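Local coordinates for putative antidote protein of plasmid maintenance system (Nostoc punctiforme, PDB 3CEC), which probably acts as the DNA-binding antitoxin (antidote) of a toxin-antitoxin plasmid maintenance system, through a helix-turn-helix domain, at residues A35-I40 against K68-G73; D61-L66 against L76-Q81; I17-V22 against Q82-W87. All coordinates share one frame; numbering follows the deposited sequence. Where two conformers were deposited one is given.

From the N terminus, the segment 17-22 opens interaction 3, whose partner 82-87 lies on helix 74-101 with 59 residues between; this widest loop encloses both other contacts. Within it, 35-40 meets 68-73 in interaction 1, bringing helix 34-41 back to the end of helix 60-70. Interaction 2 joins 61-66 to 76-81 over only nine residues, and because 61-66 precedes 68-73 while 76-81 follows it, interactions 1 and 2 cross along the chain. They also touch in space, where Phe37 CZ lies 3.6 Å from Leu66 CD2. Interaction 3 thus joins helix 19-30 to helix 74-101, interaction 2 helix 60-70 to helix 74-101, and interaction 1 helix 34-41 to helix 60-70.

Interaction 1 of 3, residues A35-I40 against K68-G73; sequences ANFAEI and KALGNG
Phe37 and Leu70 meet on the inner side of this contact, with CE1 of the Phe37 ring 4.1 Å from the Leu70 CD2 methyl. The two side chains cross at about a right angle. Turning CG anti to the backbone nitrogen (chi1 -169°) swings the Phe37 ring out toward helix 60-70, although the CB bond itself points to the side and only the ring end comes nearer. A large flat hydrocarbon suits this buried place, for the ring also packs on Ile23 and Leu27 of helix 19-30, while Leu70 leans on Ile26 of the same helix.

The outer side differs in burial: the Phe37 ring is buried, whereas Ile40 and Ala69 are both exposed. There Ile40 reaches over with its CG2 methyl to within 3.9 Å of Ala69 CB. Alanine's single methyl lets the helices come near at this spot; a di(hydroxyethyl)ether molecule, probably from the crystallisation liquor, lies about 4 Å from the Ala69 side chain. Helices 34-41 and 45-52 are probably the two helices of the helix-turn-helix, the first of them here packed against a later helix of its all-helical domain.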
ATOM      1  N   ALA A  35      -8.501 -13.677   2.509  1.00 10.72           N
ATOM      2  CA  ALA A  35      -7.983 -14.881   3.233  1.00 10.91           C
ATOM      3  C   ALA A  35      -7.258 -15.855   2.312  1.00 11.48           C
ATOM      4  O   ALA A  35      -6.198 -16.393   2.666  1.00 13.08           O
ATOM      5  CB  ALA A  35      -9.159 -15.561   3.999  1.00 13.03           C
ATOM      6  N   ASN A  36      -7.791 -16.013   1.100  1.00 11.70           N
ATOM      7  CA  ASN A  36      -7.232 -16.891   0.079  1.00 14.19           C
ATOM      8  C   ASN A  36      -5.862 -16.323  -0.310  1.00 11.44           C
ATOM      9  O   ASN A  36      -4.855 -17.026  -0.435  1.00 13.07           O
ATOM     10  CB  ASN A  36      -8.041 -16.897  -1.227  1.00 13.83           C
ATOM     11  CG  ASN A  36      -9.493 -17.368  -1.085  1.00 25.04           C
ATOM     12  OD1 ASN A  36     -10.397 -16.931  -1.865  1.00 20.69           O
ATOM     13  ND2 ASN A  36      -9.708 -18.302  -0.165  1.00 20.87           N
ATOM     14  N   PHE A  37      -5.804 -15.008  -0.442  1.00 10.23           N
ATOM     15  CA  PHE A  37      -4.564 -14.398  -0.938  1.00 10.82           C
ATOM     16  C   PHE A  37      -3.525 -14.415   0.175  1.00 10.49           C
ATOM     17  O   PHE A  37      -2.326 -14.666  -0.066  1.00 10.97           O
ATOM     18  CB  PHE A  37      -4.819 -12.964  -1.371  1.00  9.82           C
ATOM     19  CG  PHE A  37      -3.676 -12.350  -2.132  1.00  8.68           C
ATOM     20  CD1 PHE A  37      -3.155 -12.973  -3.247  1.00 11.72           C
ATOM     21  CD2 PHE A  37      -3.254 -11.060  -1.825  1.00  7.44           C
ATOM     22  CE1 PHE A  37      -2.111 -12.386  -3.947  1.00 12.19           C
ATOM     23  CE2 PHE A  37      -2.246 -10.475  -2.558  1.00 12.48           C
ATOM     24  CZ  PHE A  37      -1.693 -11.098  -3.591  1.00 11.99           C
ATOM     25  N   ALA A  38      -3.999 -14.197   1.403  1.00 10.10           N
ATOM     26  CA  ALA A  38      -3.071 -14.230   2.578  1.00 10.99           C
ATOM     27  C   ALA A  38      -2.444 -15.614   2.715  1.00  9.76           C
ATOM     28  O   ALA A  38      -1.249 -15.770   2.989  1.00  9.85           O
ATOM     29  CB  ALA A  38      -3.807 -13.824   3.891  1.00 11.96           C
ATOM     30  N   GLU A  39      -3.241 -16.621   2.407  1.00 10.83           N
ATOM     31  CA  GLU A  39      -2.777 -18.002   2.489  1.00 11.88           C
ATOM     32  C   GLU A  39      -1.649 -18.223   1.468  1.00 11.98           C
ATOM     33  O   GLU A  39      -0.609 -18.846   1.741  1.00 13.28           O
ATOM     34  CB  GLU A  39      -3.925 -18.935   2.258  1.00 13.35           C
ATOM     35  CG  GLU A  39      -3.582 -20.362   2.372  1.00 21.24           C
ATOM     36  CD  GLU A  39      -4.837 -21.191   2.546  1.00 40.78           C
ATOM     37  OE1 GLU A  39      -5.672 -21.189   1.610  1.00 42.02           O
ATOM     38  OE2 GLU A  39      -4.988 -21.824   3.618  1.00 58.76           O
ATOM     39  N   ILE A  40      -1.847 -17.707   0.270  1.00  8.37           N
ATOM     40  CA  ILE A  40      -0.841 -17.806  -0.793  1.00 11.83           C
ATOM     41  C   ILE A  40       0.449 -17.137  -0.381  1.00 12.48           C
ATOM     42  O   ILE A  40       1.555 -17.694  -0.573  1.00 13.92           O
ATOM     43  CB  ILE A  40      -1.399 -17.213  -2.097  1.00 13.79           C
ATOM     44  CG1 ILE A  40      -2.437 -18.182  -2.645  1.00 14.12           C
ATOM     45  CG2 ILE A  40      -0.328 -17.010  -3.135  1.00 14.38           C
ATOM     46  CD1 ILE A  40      -3.361 -17.507  -3.701  1.00 17.63           C
ATOM     47  N   LYS A  68       6.779 -12.606  -5.637  1.00  8.05           N
ATOM     48  CA  LYS A  68       6.870 -14.052  -5.971  1.00  9.80           C
ATOM     49  C   LYS A  68       5.521 -14.594  -6.367  1.00 10.40           C
ATOM     50  O   LYS A  68       5.382 -15.346  -7.386  1.00 12.37           O
ATOM     51  CB  LYS A  68       7.461 -14.834  -4.829  1.00 10.73           C
ATOM     52  CG  LYS A  68       8.940 -14.554  -4.608  1.00 13.40           C
ATOM     53  CD  LYS A  68       9.501 -15.599  -3.690  1.00 17.15           C
ATOM     54  CE  LYS A  68      10.950 -15.318  -3.305  1.00 16.37           C
ATOM     55  NZ  LYS A  68      11.916 -15.336  -4.459  1.00 16.81           N
ATOM     56  N   ALA A  69       4.493 -14.277  -5.599  1.00  7.58           N
ATOM     57  CA  ALA A  69       3.155 -14.836  -5.840  1.00  9.65           C
ATOM     58  C   ALA A  69       2.580 -14.391  -7.160  1.00  7.76           C
ATOM     59  O   ALA A  69       1.893 -15.170  -7.827  1.00 10.18           O
ATOM     60  CB  ALA A  69       2.187 -14.529  -4.696  1.00 10.32           C
ATOM     61  N   LEU A  70       2.816 -13.129  -7.501  1.00  7.88           N
ATOM     62  CA  LEU A  70       2.222 -12.508  -8.707  1.00  5.01           C
ATOM     63  C   LEU A  70       3.132 -12.549  -9.906  1.00  9.02           C
ATOM     64  O   LEU A  70       2.712 -12.424 -11.051  1.00  9.99           O
ATOM     65  CB  LEU A  70       1.853 -11.041  -8.394  1.00  8.80           C
ATOM     66  CG  LEU A  70       0.791 -10.919  -7.275  1.00  6.53           C
ATOM     67  CD1 LEU A  70       0.628  -9.423  -6.995  1.00  8.98           C
ATOM     68  CD2 LEU A  70      -0.552 -11.520  -7.651  1.00  9.59           C
ATOM     69  N   GLY A  71       4.387 -12.745  -9.646  1.00  7.22           N
ATOM     70  CA  GLY A  71       5.454 -12.801 -10.675  1.00  8.21           C
ATOM     71  C   GLY A  71       5.823 -11.494 -11.268  1.00 11.56           C
ATOM     72  O   GLY A  71       6.271 -11.404 -12.420  1.00 16.06           O
ATOM     73  N   ASN A  72       5.712 -10.445 -10.477  1.00 10.51           N
ATOM     74  CA  ASN A  72       6.070  -9.103 -10.909  1.00  9.92           C
ATOM     75  C   ASN A  72       7.167  -8.428 -10.094  1.00 11.88           C
ATOM     76  O   ASN A  72       7.449  -7.267 -10.317  1.00 13.40           O
ATOM     77  CB  ASN A  72       4.900  -8.171 -11.081  1.00  8.93           C
ATOM     78  CG  ASN A  72       3.983  -8.103  -9.864  1.00  6.98           C
ATOM     79  OD1 ASN A  72       4.396  -8.391  -8.733  1.00  9.49           O
ATOM     80  ND2 ASN A  72       2.757  -7.667 -10.113  1.00 11.00           N
ATOM     81  N   GLY A  73       7.740  -9.184  -9.169  1.00 10.02           N
ATOM     82  CA  GLY A  73       8.902  -8.656  -8.445  1.00 12.30           C
ATOM     83  C   GLY A  73       8.524  -7.649  -7.359  1.00 11.26           C
ATOM     84  O   GLY A  73       7.431  -7.120  -7.305  1.00 11.30           O
TER

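Interaction 2 of 3, residues D61-L66 against L76-Q81; sequences DIAIRL and LWLNLQ
Leu66 lies across one face of the Trp77 indole, and the two side chains cross at about a right angle. Its CB sits over the five-membered ring, 3.8 Å from the centroid and 13° off the ring normal, a CH-pi contact. Its CD1 rests nearer the fused bond, 3.8 Å from Trp77 CD2, so two leucine carbons, CB and CD1, rest on this face. In Trp77, CG stands beside the backbone nitrogen (chi1 -65°), and the second torsion turns the indole broadside to Leu66. Leu76 CD2, from the tryptophan's own helix, lies over the opposite face, and the ring is thus held between two leucines.

The CB of Ala63 is directed toward the other helix and fits between two of its residues: it is 3.6 Å from Leu78 CG and 4.0 Å from Trp77 CB. Such a small residue suits the place, where the CA atoms of Ala63 and Trp77 are only 5.5 Å apart. The indole's one polar group is not wasted, since Trp77 NE1 donates a hydrogen bond to Asn72 OD1 in the turn between the helices. Were Trp77 an alanine, a gap would probably open between Leu66 and Leu76, and Asn72 OD1 would lose its indole donor.

Apart from the helix-helix contact, Arg65 grips Asp61 side-on in a salt bridge within helix 60-70: the NE to OD1 bond is 2.7 Å long and nearly straight, and NH2 bonds OD2 less straight. NH1 also bonds the Leu41 carbonyl. The axes of the two segments run at 136°, 9.1 Å apart; helix 19-30 packs on Trp77 through Val22, Ile23 and Ile26, and helix 34-41 meets Leu66 through Leu41.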
ATOM      1  N   ASP A  61       9.455  -7.435   3.219  1.00  7.19           N
ATOM      2  CA  ASP A  61       8.941  -8.828   3.291  1.00  8.27           C
ATOM      3  C   ASP A  61       7.631  -9.015   2.469  1.00  6.82           C
ATOM      4  O   ASP A  61       7.472  -9.960   1.671  1.00  7.05           O
ATOM      5  CB  ASP A  61       8.744  -9.271   4.781  1.00  8.92           C
ATOM      6  CG  ASP A  61       7.991 -10.588   4.895  1.00  7.13           C
ATOM      7  OD1 ASP A  61       6.759 -10.553   4.930  1.00 10.12           O
ATOM      8  OD2 ASP A  61       8.697 -11.636   4.982  1.00 10.42           O
ATOM      9  N   ILE A  62       6.669  -8.104   2.661  1.00  8.20           N
ATOM     10  CA  ILE A  62       5.397  -8.184   1.918  1.00  7.28           C
ATOM     11  C   ILE A  62       5.604  -7.981   0.436  1.00  6.41           C
ATOM     12  O   ILE A  62       5.032  -8.734  -0.394  1.00  7.34           O
ATOM     13  CB  ILE A  62       4.345  -7.216   2.455  1.00 10.78           C
ATOM     14  CG1 ILE A  62       3.914  -7.670   3.851  1.00 10.10           C
ATOM     15  CG2 ILE A  62       3.162  -7.124   1.471  1.00  8.19           C
ATOM     16  CD1 ILE A  62       3.107  -6.548   4.620  1.00 12.48           C
ATOM     17  N   ALA A  63       6.489  -7.059   0.083  1.00  3.84           N
ATOM     18  CA  ALA A  63       6.836  -6.817  -1.357  1.00  6.37           C
ATOM     19  C   ALA A  63       7.456  -8.051  -1.996  1.00  6.84           C
ATOM     20  O   ALA A  63       7.072  -8.429  -3.101  1.00  6.50           O
ATOM     21  CB  ALA A  63       7.728  -5.606  -1.518  1.00  7.34           C
ATOM     22  N   ILE A  64       8.321  -8.741  -1.266  1.00  5.40           N
ATOM     23  CA  ILE A  64       8.923  -9.981  -1.761  1.00  6.87           C
ATOM     24  C   ILE A  64       7.898 -11.043  -2.003  1.00  5.35           C
ATOM     25  O   ILE A  64       7.836 -11.724  -3.010  1.00  7.06           O
ATOM     26  CB  ILE A  64      10.064 -10.466  -0.855  1.00  6.72           C
ATOM     27  CG1 ILE A  64      11.227  -9.517  -0.910  1.00  9.13           C
ATOM     28  CG2 ILE A  64      10.411 -11.959  -1.223  1.00  9.29           C
ATOM     29  CD1 ILE A  64      12.088  -9.733  -2.147  1.00 13.20           C
ATOM     30  N   ARG A  65       6.962 -11.170  -1.058  1.00  5.33           N
ATOM     31  CA  ARG A  65       5.915 -12.180  -1.195  1.00  5.67           C
ATOM     32  C   ARG A  65       4.976 -11.883  -2.382  1.00  5.52           C
ATOM     33  O   ARG A  65       4.659 -12.768  -3.150  1.00  8.80           O
ATOM     34  CB  ARG A  65       5.121 -12.299   0.096  1.00  6.69           C
ATOM     35  CG  ARG A  65       5.926 -12.771   1.324  1.00  7.34           C
ATOM     36  CD  ARG A  65       5.079 -12.690   2.624  1.00  8.56           C
ATOM     37  NE  ARG A  65       5.934 -12.863   3.795  1.00  8.32           N
ATOM     38  CZ  ARG A  65       6.241 -14.042   4.289  1.00  5.60           C
ATOM     39  NH1 ARG A  65       5.678 -15.159   3.813  1.00  6.98           N
ATOM     40  NH2 ARG A  65       7.089 -14.102   5.298  1.00  6.60           N
ATOM     41  N   LEU A  66       4.614 -10.613  -2.506  1.00  5.85           N
ATOM     42  CA  LEU A  66       3.781 -10.156  -3.620  1.00  5.64           C
ATOM     43  C   LEU A  66       4.466 -10.436  -4.914  1.00  6.25           C
ATOM     44  O   LEU A  66       3.861 -10.988  -5.858  1.00  8.11           O
ATOM     45  CB  LEU A  66       3.404  -8.685  -3.484  1.00  5.45           C
ATOM     46  CG  LEU A  66       2.378  -8.376  -2.355  1.00  4.10           C
ATOM     47  CD1 LEU A  66       2.422  -6.851  -2.016  1.00  5.88           C
ATOM     48  CD2 LEU A  66       0.985  -8.820  -2.733  1.00  9.21           C
ATOM     49  N   LEU A  76       8.112  -3.098  -7.885  1.00 10.33           N
ATOM     50  CA  LEU A  76       6.813  -2.482  -8.296  1.00  9.03           C
ATOM     51  C   LEU A  76       6.039  -2.032  -7.036  1.00  7.16           C
ATOM     52  O   LEU A  76       5.588  -0.895  -6.854  1.00  9.53           O
ATOM     53  CB  LEU A  76       5.981  -3.461  -9.099  1.00 10.22           C
ATOM     54  CG  LEU A  76       4.656  -2.946  -9.613  1.00 10.49           C
ATOM     55  CD1 LEU A  76       4.316  -3.765 -10.912  1.00 15.48           C
ATOM     56  CD2 LEU A  76       3.540  -3.072  -8.550  1.00 14.31           C
ATOM     57  N   TRP A  77       6.051  -2.927  -6.077  1.00  7.56           N
ATOM     58  CA  TRP A  77       5.283  -2.776  -4.829  1.00  6.44           C
ATOM     59  C   TRP A  77       5.914  -1.717  -3.889  1.00  6.92           C
ATOM     60  O   TRP A  77       5.197  -0.940  -3.250  1.00  8.67           O
ATOM     61  CB  TRP A  77       5.126  -4.143  -4.123  1.00  7.90           C
ATOM     62  CG  TRP A  77       4.320  -5.019  -4.974  1.00  6.48           C
ATOM     63  CD1 TRP A  77       4.756  -6.038  -5.810  1.00  7.39           C
ATOM     64  CD2 TRP A  77       2.904  -4.892  -5.231  1.00  8.18           C
ATOM     65  NE1 TRP A  77       3.707  -6.568  -6.510  1.00  9.43           N
ATOM     66  CE2 TRP A  77       2.560  -5.894  -6.187  1.00 11.01           C
ATOM     67  CE3 TRP A  77       1.912  -4.040  -4.753  1.00 10.83           C
ATOM     68  CZ2 TRP A  77       1.274  -6.031  -6.654  1.00 13.27           C
ATOM     69  CZ3 TRP A  77       0.647  -4.207  -5.186  1.00 12.50           C
ATOM     70  CH2 TRP A  77       0.339  -5.183  -6.135  1.00 11.75           C
ATOM     71  N   LEU A  78       7.248  -1.805  -3.757  1.00  7.32           N
ATOM     72  CA  LEU A  78       7.995  -0.839  -2.959  1.00  6.31           C
ATOM     73  C   LEU A  78       7.870   0.550  -3.574  1.00  7.42           C
ATOM     74  O   LEU A  78       7.752   1.525  -2.846  1.00 10.39           O
ATOM     75  CB  LEU A  78       9.427  -1.288  -2.796  1.00  9.55           C
ATOM     76  CG  LEU A  78       9.591  -2.567  -1.946  1.00  9.73           C
ATOM     77  CD1 LEU A  78      11.054  -3.068  -2.113  1.00 12.98           C
ATOM     78  CD2 LEU A  78       9.265  -2.320  -0.466  1.00 10.67           C
ATOM     79  N   ASN A  79       7.868   0.605  -4.900  1.00  7.38           N
ATOM     80  CA  ASN A  79       7.751   1.917  -5.608  1.00 10.15           C
ATOM     81  C   ASN A  79       6.395   2.514  -5.311  1.00 11.89           C
ATOM     82  O   ASN A  79       6.273   3.708  -5.023  1.00 10.14           O
ATOM     83  CB  ASN A  79       8.013   1.779  -7.087  1.00 12.72           C
ATOM     84  CG  ASN A  79       9.508   1.561  -7.416  1.00 12.75           C
ATOM     85  OD1 ASN A  79      10.380   1.806  -6.578  1.00 21.06           O
ATOM     86  ND2 ASN A  79       9.806   1.105  -8.659  1.00 20.17           N
ATOM     87  N   LEU A  80       5.359   1.698  -5.388  1.00 10.31           N
ATOM     88  CA  LEU A  80       3.988   2.125  -5.014  1.00  9.79           C
ATOM     89  C   LEU A  80       3.961   2.727  -3.604  1.00 11.96           C
ATOM     90  O   LEU A  80       3.487   3.830  -3.390  1.00 11.59           O
ATOM     91  CB  LEU A  80       2.921   1.034  -5.160  1.00 10.29           C
ATOM     92  CG  LEU A  80       2.578   0.647  -6.554  1.00  9.57           C
ATOM     93  CD1 LEU A  80       1.690  -0.588  -6.500  1.00 12.93           C
ATOM     94  CD2 LEU A  80       1.867   1.818  -7.313  1.00 11.47           C
ATOM     95  N   GLN A  81       4.558   2.030  -2.670  1.00  9.09           N
ATOM     96  CA  GLN A  81       4.539   2.433  -1.290  1.00  9.64           C
ATOM     97  C   GLN A  81       5.377   3.717  -1.126  1.00 10.05           C
ATOM     98  O   GLN A  81       4.971   4.595  -0.387  1.00 12.22           O
ATOM     99  CB  GLN A  81       5.084   1.333  -0.364  1.00 11.13           C
ATOM    100  CG  GLN A  81       4.965   1.728   1.083  1.00  9.82           C
ATOM    101  CD  GLN A  81       3.530   1.816   1.521  1.00 12.83           C
ATOM    102  OE1 GLN A  81       2.759   0.853   1.412  1.00 11.49           O
ATOM    103  NE2 GLN A  81       3.131   2.993   2.011  1.00 14.57           N
TER

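Interaction 3 of 3, residues I17-V22 against Q82-W87; sequences IHPGEV and QKVDLW
Val84 holds CG1 anti to its backbone nitrogen (chi1 170°), which leaves CG2 anti to the carbonyl carbon, and this fork of two methyls receives the chain of residues 17-19. CG2 does most of the touching. It lies 3.8 Å from the Ile17 carbonyl oxygen O and is just as near to His18 CA. Val84 CG2 also comes within 4.0 Å of Pro19 CD, so that a single methyl meets three successive residues where the chain enters helix 19-30. CG1 lies beside the His18 side chain, whose ring position is uncertain, two conformers having been deposited. A beta-branched residue suits this place, because both methyls sit close to the helix backbone and offer a compact, apolar surface to a chain passing nearby.

His18 occupies the N-cap of helix 19-30, and its backbone N donates to Glu21 OE1 at 2.9 Å with an angle of 160°. This bond from the N-cap amide to the side chain three residues on is one half of a capping box, and glutamate is long enough to fold back and make it. The backbone bonds from Glu21 N and Val22 N to His18 O are weak by comparison. Pro19 fits the first turn because its missing N-H costs no helical hydrogen bond there.

Around the contact, Pro16 adds to the cover over Val84, while Trp87 packs on Arg15 and Pro16. Pro19 also touches Ile58, and Pro19 and Val22 continue the packing back along helix 74-101 through Leu80, Gln81 and Trp77, joining the beginning of the first helix to the N-terminal half of helix 74-101.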
ATOM      1  N   ILE A  17      -1.789   6.147  -5.990  1.00 20.17           N
ATOM      2  CA  ILE A  17      -2.460   4.832  -5.896  1.00 17.56           C
ATOM      3  C   ILE A  17      -1.776   4.036  -4.796  1.00 13.82           C
ATOM      4  O   ILE A  17      -0.560   3.806  -4.866  1.00 15.97           O
ATOM      5  CB  ILE A  17      -2.393   4.074  -7.211  1.00 16.62           C
ATOM      6  CG1 ILE A  17      -2.861   4.944  -8.397  1.00 22.10           C
ATOM      7  CG2 ILE A  17      -3.278   2.802  -7.070  1.00 18.54           C
ATOM      8  CD1 ILE A  17      -2.865   4.252  -9.766  1.00 30.57           C
ATOM      9  N   HIS A  18      -2.527   3.704  -3.719  0.50 13.05           N
ATOM     10  CA  HIS A  18      -2.006   2.888  -2.563  0.50 13.92           C
ATOM     11  C   HIS A  18      -1.822   1.495  -3.114  0.50 13.29           C
ATOM     12  O   HIS A  18      -2.602   1.044  -3.969  0.50 13.93           O
ATOM     13  CB  HIS A  18      -2.943   2.807  -1.294  0.50 14.00           C
ATOM     14  CG  HIS A  18      -2.291   2.233  -0.031  0.50 14.92           C
ATOM     15  ND1 HIS A  18      -1.730   3.045   0.939  0.50 15.28           N
ATOM     16  CD2 HIS A  18      -2.159   0.954   0.446  0.50  4.16           C
ATOM     17  CE1 HIS A  18      -1.257   2.299   1.921  0.50 14.27           C
ATOM     18  NE2 HIS A  18      -1.517   1.030   1.650  0.50 23.89           N
ATOM     19  N   PRO A  19      -0.789   0.819  -2.629  1.00 13.14           N
ATOM     20  CA  PRO A  19      -0.603  -0.612  -2.948  1.00 12.19           C
ATOM     21  C   PRO A  19      -1.842  -1.430  -2.667  1.00 10.68           C
ATOM     22  O   PRO A  19      -2.182  -2.367  -3.394  1.00  9.29           O
ATOM     23  CB  PRO A  19       0.532  -1.035  -2.015  1.00 15.25           C
ATOM     24  CG  PRO A  19       1.254   0.232  -1.703  1.00 14.38           C
ATOM     25  CD  PRO A  19       0.340   1.363  -1.858  1.00 14.19           C
ATOM     26  N   GLY A  20      -2.526  -1.077  -1.605  1.00 10.42           N
ATOM     27  CA  GLY A  20      -3.710  -1.788  -1.179  1.00 11.12           C
ATOM     28  C   GLY A  20      -4.829  -1.740  -2.197  1.00 11.18           C
ATOM     29  O   GLY A  20      -5.604  -2.671  -2.335  1.00 11.95           O
ATOM     30  N   GLU A  21      -4.898  -0.609  -2.892  1.00 10.97           N
ATOM     31  CA  GLU A  21      -5.926  -0.426  -3.907  1.00 12.89           C
ATOM     32  C   GLU A  21      -5.644  -1.328  -5.099  1.00  9.30           C
ATOM     33  O   GLU A  21      -6.588  -1.918  -5.709  1.00 11.24           O
ATOM     34  CB  GLU A  21      -6.024   1.034  -4.357  1.00 14.48           C
ATOM     35  CG  GLU A  21      -6.496   1.947  -3.236  1.00 19.31           C
ATOM     36  CD  GLU A  21      -6.501   3.433  -3.623  1.00 26.61           C
ATOM     37  OE1 GLU A  21      -5.429   4.028  -3.894  1.00 21.64           O
ATOM     38  OE2 GLU A  21      -7.607   3.998  -3.633  1.00 44.40           O
ATOM     39  N   VAL A  22      -4.366  -1.488  -5.381  1.00  9.66           N
ATOM     40  CA  VAL A  22      -3.963  -2.349  -6.500  1.00  7.08           C
ATOM     41  C   VAL A  22      -4.248  -3.792  -6.151  1.00  7.95           C
ATOM     42  O   VAL A  22      -4.814  -4.565  -6.965  1.00  8.71           O
ATOM     43  CB  VAL A  22      -2.493  -2.188  -6.887  1.00  8.31           C
ATOM     44  CG1 VAL A  22      -2.120  -3.126  -8.063  1.00 11.36           C
ATOM     45  CG2 VAL A  22      -2.235  -0.671  -7.264  1.00 11.26           C
ATOM     46  N   GLN A  82       6.550   3.801  -1.761  1.00 10.63           N
ATOM     47  CA  GLN A  82       7.402   4.981  -1.607  1.00 12.65           C
ATOM     48  C   GLN A  82       6.673   6.210  -2.083  1.00 14.40           C
ATOM     49  O   GLN A  82       6.749   7.273  -1.455  1.00 14.22           O
ATOM     50  CB  GLN A  82       8.695   4.808  -2.378  1.00 13.05           C
ATOM     51  CG  GLN A  82       9.689   5.975  -2.231  1.00 21.10           C
ATOM     52  N   LYS A  83       5.934   6.060  -3.166  1.00 13.08           N
ATOM     53  CA  LYS A  83       5.187   7.226  -3.745  1.00 14.40           C
ATOM     54  C   LYS A  83       4.124   7.711  -2.803  1.00 14.86           C
ATOM     55  O   LYS A  83       3.913   8.929  -2.630  1.00 14.73           O
ATOM     56  CB  LYS A  83       4.575   6.887  -5.106  1.00 13.81           C
ATOM     57  CG  LYS A  83       5.611   6.942  -6.172  1.00 19.76           C
ATOM     58  CD  LYS A  83       5.053   6.505  -7.494  1.00 20.76           C
ATOM     59  CE  LYS A  83       5.995   6.834  -8.618  1.00 33.89           C
ATOM     60  NZ  LYS A  83       6.337   8.284  -8.584  1.00 40.88           N
ATOM     61  N   VAL A  84       3.456   6.775  -2.164  1.00 12.97           N
ATOM     62  CA  VAL A  84       2.483   7.087  -1.118  1.00 14.18           C
ATOM     63  C   VAL A  84       3.130   7.808   0.062  1.00 13.68           C
ATOM     64  O   VAL A  84       2.605   8.823   0.574  1.00 15.08           O
ATOM     65  CB  VAL A  84       1.750   5.815  -0.593  1.00 17.69           C
ATOM     66  CG1 VAL A  84       0.912   6.137   0.668  1.00 20.40           C
ATOM     67  CG2 VAL A  84       0.868   5.296  -1.698  1.00 17.27           C
ATOM     68  N   ASP A  85       4.244   7.271   0.504  1.00 12.97           N
ATOM     69  CA  ASP A  85       4.953   7.790   1.686  1.00 13.79           C
ATOM     70  C   ASP A  85       5.333   9.235   1.425  1.00 17.09           C
ATOM     71  O   ASP A  85       5.175  10.107   2.309  1.00 17.29           O
ATOM     72  CB  ASP A  85       6.187   6.968   2.040  1.00 14.67           C
ATOM     73  CG  ASP A  85       5.850   5.574   2.480  1.00 17.06           C
ATOM     74  OD1 ASP A  85       4.682   5.356   2.810  1.00 14.37           O
ATOM     75  OD2 ASP A  85       6.778   4.759   2.522  1.00 17.82           O
ATOM     76  N   LEU A  86       5.854   9.469   0.227  1.00 13.69           N
ATOM     77  CA  LEU A  86       6.308  10.821  -0.110  1.00 16.32           C
ATOM     78  C   LEU A  86       5.120  11.765  -0.184  1.00 18.10           C
ATOM     79  O   LEU A  86       5.179  12.908   0.311  1.00 17.28           O
ATOM     80  CB  LEU A  86       7.102  10.824  -1.401  1.00 15.39           C
ATOM     81  CG  LEU A  86       7.610  12.180  -1.891  1.00 20.86           C
ATOM     82  CD1 LEU A  86       8.531  12.813  -0.858  1.00 23.43           C
ATOM     83  CD2 LEU A  86       8.317  11.966  -3.219  1.00 21.98           C
ATOM     84  N   TRP A  87       4.027  11.302  -0.755  1.00 19.63           N
ATOM     85  CA  TRP A  87       2.852  12.166  -0.928  1.00 20.42           C
ATOM     86  C   TRP A  87       2.345  12.627   0.425  1.00 22.01           C
ATOM     87  O   TRP A  87       2.045  13.814   0.647  1.00 21.81           O
ATOM     88  CB  TRP A  87       1.733  11.459  -1.681  1.00 23.03           C
ATOM     89  CG  TRP A  87       0.565  12.364  -2.038  1.00 22.35           C
ATOM     90  CD1 TRP A  87       0.474  13.190  -3.121  1.00 27.56           C
ATOM     91  CD2 TRP A  87      -0.677  12.476  -1.349  1.00 22.94           C
ATOM     92  NE1 TRP A  87      -0.743  13.813  -3.140  1.00 27.13           N
ATOM     93  CE2 TRP A  87      -1.466  13.398  -2.057  1.00 24.30           C
ATOM     94  CE3 TRP A  87      -1.199  11.887  -0.204  1.00 35.95           C
ATOM     95  CZ2 TRP A  87      -2.744  13.743  -1.666  1.00 32.86           C
ATOM     96  CZ3 TRP A  87      -2.468  12.243   0.198  1.00 40.22           C
ATOM     97  CH2 TRP A  87      -3.231  13.157  -0.537  1.00 41.52           C
TER